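Galactose-binding lectin (Enterobacter cloacae subsp. cloacae, PDB 6YF6) binds a fucoside beside a calcium ion in its C-terminal lectin domain, and probably also galactose. Local coordinates at residues A[78-86]-A[94-102]. Sequence-based numbering, arbitrary orientation.
Sequences KYEAPKVSL and SAPLELKQA
Val84 and Leu97 form the antiparallel hydrogen-bonded pair that joins 78-86 to 94-102, with Val84 N bound to Leu97 O at 3.0 Å and Leu97 N to Val84 O at 2.8 Å. Two residues further along, Leu99 N donates to Pro82 O, a carbonyl that also receives a CA-H...O contact from Glu98; Lys83 makes the matching contact to Leu97 O across the non-hydrogen-bonded Lys83–Glu98 pair.

At the other end a side chain replaces the backbone acceptor. Ser94 OG, held between its own N and carbonyl carbon (chi1 78°), accepts from Leu86 N at 2.7 Å, with a bent angle of 145° at the hydrogen, and in turn donates a hydrogen bond to Ala95 O. Ser94 OG also lies 3.4 Å from Ser85 CB, whereas Ser85 OG bonds His126.

Apolar packing gathers at Leu99. Leu99 CD1 meets Pro82 CB at 3.9 Å, the two side chains crossing at about a right angle, and more loosely approaches Val84 CG2. Leu99 further touches Ile72, while Val84 and Leu97 both touch Leu108, joining the hairpin to the facing sheet. Ala81 CB lies 3.3 Å from Leu99 O, which is buried without a polar partner.

Lys83 and Glu98 run side by side in the same direction, both extended beyond CG. Their charged ends do not touch, Lys83 NZ staying 4.8 Å from Glu98 OE1, so any attraction is probably modest.

The pairing belongs to the beta hairpin 83-88/91-98, at the edge of one of the two four-stranded antiparallel sheets, consistent with a PA-IL-type beta sandwich. Before it the chain runs through Tyr79, part of the seleno-fucoside pocket, and the side chain of Pro82 lies about 8 Å from the calcium ion.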
# COMPACT_ATOMS: atom_id res chain seq x y z
N LYS A 78 -12.28 -0.75 -19.84
CA LYS A 78 -12.95 -0.65 -21.13
C LYS A 78 -13.09 0.80 -21.55
O LYS A 78 -13.22 1.70 -20.72
CB LYS A 78 -14.32 -1.33 -21.08
CG LYS A 78 -14.25 -2.84 -21.36
CD LYS A 78 -15.62 -3.46 -21.61
CE LYS A 78 -16.41 -2.70 -22.67
NZ LYS A 78 -17.02 -3.60 -23.69
N TYR A 79 -13.07 1.01 -22.86
CA TYR A 79 -13.26 2.33 -23.47
C TYR A 79 -12.09 3.21 -23.03
O TYR A 79 -10.94 2.75 -23.03
CB TYR A 79 -14.64 2.84 -23.12
CG TYR A 79 -15.75 1.93 -23.62
CD1 TYR A 79 -16.82 1.59 -22.81
CD2 TYR A 79 -15.72 1.42 -24.92
CE1 TYR A 79 -17.83 0.76 -23.27
CE2 TYR A 79 -16.73 0.59 -25.38
CZ TYR A 79 -17.78 0.27 -24.56
OH TYR A 79 -18.78 -0.56 -25.02
N GLU A 80 -12.33 4.46 -22.65
CA GLU A 80 -11.24 5.42 -22.50
C GLU A 80 -10.45 5.18 -21.23
O GLU A 80 -11.01 4.91 -20.16
CB GLU A 80 -11.79 6.85 -22.52
CG GLU A 80 -11.97 7.40 -23.92
CD GLU A 80 -11.91 8.91 -23.98
OE1 GLU A 80 -12.91 9.53 -24.37
OE2 GLU A 80 -10.85 9.47 -23.63
N ALA A 81 -9.13 5.27 -21.35
CA ALA A 81 -8.26 5.13 -20.19
C ALA A 81 -8.21 6.44 -19.41
O ALA A 81 -8.10 7.51 -20.02
CB ALA A 81 -6.85 4.73 -20.62
N PRO A 82 -8.29 6.40 -18.08
CA PRO A 82 -8.14 7.65 -17.31
C PRO A 82 -6.75 8.24 -17.49
O PRO A 82 -5.78 7.55 -17.81
CB PRO A 82 -8.38 7.21 -15.86
CG PRO A 82 -9.07 5.87 -15.96
CD PRO A 82 -8.54 5.24 -17.21
N LYS A 83 -6.65 9.56 -17.27
CA LYS A 83 -5.38 10.27 -17.25
C LYS A 83 -5.40 11.26 -16.09
O LYS A 83 -6.22 12.19 -16.10
CB LYS A 83 -5.11 11.00 -18.56
CG LYS A 83 -4.93 10.10 -19.77
CD LYS A 83 -4.41 10.91 -20.96
CE LYS A 83 -4.30 10.05 -22.21
NZ LYS A 83 -4.38 10.88 -23.45
N VAL A 84 -4.52 11.07 -15.11
CA VAL A 84 -4.61 11.78 -13.84
C VAL A 84 -3.26 12.39 -13.49
O VAL A 84 -2.22 11.74 -13.65
CB VAL A 84 -5.09 10.83 -12.72
CG1 VAL A 84 -5.34 11.60 -11.44
CG2 VAL A 84 -6.35 10.09 -13.16
N SER A 85 -3.28 13.64 -13.02
CA SER A 85 -2.08 14.34 -12.58
C SER A 85 -2.34 14.94 -11.21
O SER A 85 -3.44 14.85 -10.65
CB SER A 85 -1.66 15.42 -13.58
OG SER A 85 -2.63 16.45 -13.68
N LEU A 86 -1.30 15.57 -10.65
CA LEU A 86 -1.37 16.23 -9.35
C LEU A 86 -1.09 17.72 -9.50
O LEU A 86 -0.24 18.12 -10.30
CB LEU A 86 -0.37 15.62 -8.37
CG LEU A 86 -0.43 14.10 -8.21
CD1 LEU A 86 0.75 13.60 -7.38
CD2 LEU A 86 -1.75 13.69 -7.58
N SER A 94 2.96 17.06 -11.50
CA SER A 94 3.18 15.75 -12.07
C SER A 94 2.72 15.75 -13.52
O SER A 94 1.86 16.55 -13.91
CB SER A 94 2.43 14.66 -11.29
OG SER A 94 1.05 14.63 -11.62
N ALA A 95 3.31 14.87 -14.32
CA ALA A 95 2.80 14.61 -15.65
C ALA A 95 1.46 13.89 -15.55
O ALA A 95 1.17 13.23 -14.55
CB ALA A 95 3.79 13.78 -16.45
N PRO A 96 0.61 14.00 -16.58
CA PRO A 96 -0.62 13.18 -16.60
C PRO A 96 -0.27 11.71 -16.78
O PRO A 96 0.34 11.31 -17.78
CB PRO A 96 -1.40 13.73 -17.80
CG PRO A 96 -0.80 15.05 -18.10
CD PRO A 96 0.63 14.99 -17.67
N LEU A 97 -0.67 10.89 -15.81
CA LEU A 97 -0.40 9.46 -15.82
C LEU A 97 -1.61 8.72 -16.39
O LEU A 97 -2.71 8.83 -15.84
CB LEU A 97 -0.07 8.97 -14.41
CG LEU A 97 0.28 7.48 -14.25
CD1 LEU A 97 1.59 7.15 -14.95
CD2 LEU A 97 0.36 7.12 -12.77
N GLU A 98 -1.40 7.99 -17.48
CA GLU A 98 -2.47 7.19 -18.07
C GLU A 98 -2.59 5.86 -17.34
O GLU A 98 -1.62 5.12 -17.21
CB GLU A 98 -2.20 6.96 -19.56
CG GLU A 98 -3.36 6.32 -20.30
CD GLU A 98 -3.07 6.13 -21.77
OE1 GLU A 98 -2.13 6.79 -22.28
OE2 GLU A 98 -3.77 5.33 -22.42
N LEU A 99 -3.80 5.57 -16.85
CA LEU A 99 -4.07 4.32 -16.16
C LEU A 99 -4.55 3.29 -17.18
O LEU A 99 -5.52 3.54 -17.90
CB LEU A 99 -5.12 4.53 -15.08
CG LEU A 99 -4.83 5.65 -14.08
CD1 LEU A 99 -5.98 5.79 -13.10
CD2 LEU A 99 -3.52 5.40 -13.35
N LYS A 100 -3.90 2.14 -17.25
CA LYS A 100 -4.17 1.20 -18.33
C LYS A 100 -4.66 -0.17 -17.83
O LYS A 100 -5.79 -0.51 -18.14
CB LYS A 100 -2.93 1.10 -19.23
CG LYS A 100 -2.31 2.45 -19.55
CD LYS A 100 -0.88 2.31 -20.05
CE LYS A 100 -0.77 2.68 -21.52
NZ LYS A 100 0.60 3.17 -21.86
N GLN A 101 -3.88 -0.91 -17.06
CA GLN A 101 -4.34 -2.25 -16.68
C GLN A 101 -5.31 -2.18 -15.50
O GLN A 101 -5.01 -1.56 -14.47
CB GLN A 101 -3.14 -3.13 -16.32
CG GLN A 101 -3.51 -4.58 -16.04
CD GLN A 101 -2.39 -5.55 -16.37
OE1 GLN A 101 -1.89 -6.27 -15.51
NE2 GLN A 101 -1.98 -5.57 -17.64
N ALA A 102 -6.47 -2.82 -15.65
CA ALA A 102 -7.47 -2.80 -14.58
C ALA A 102 -6.91 -3.47 -13.33
O ALA A 102 -6.30 -4.54 -13.40
CB ALA A 102 -8.74 -3.51 -15.04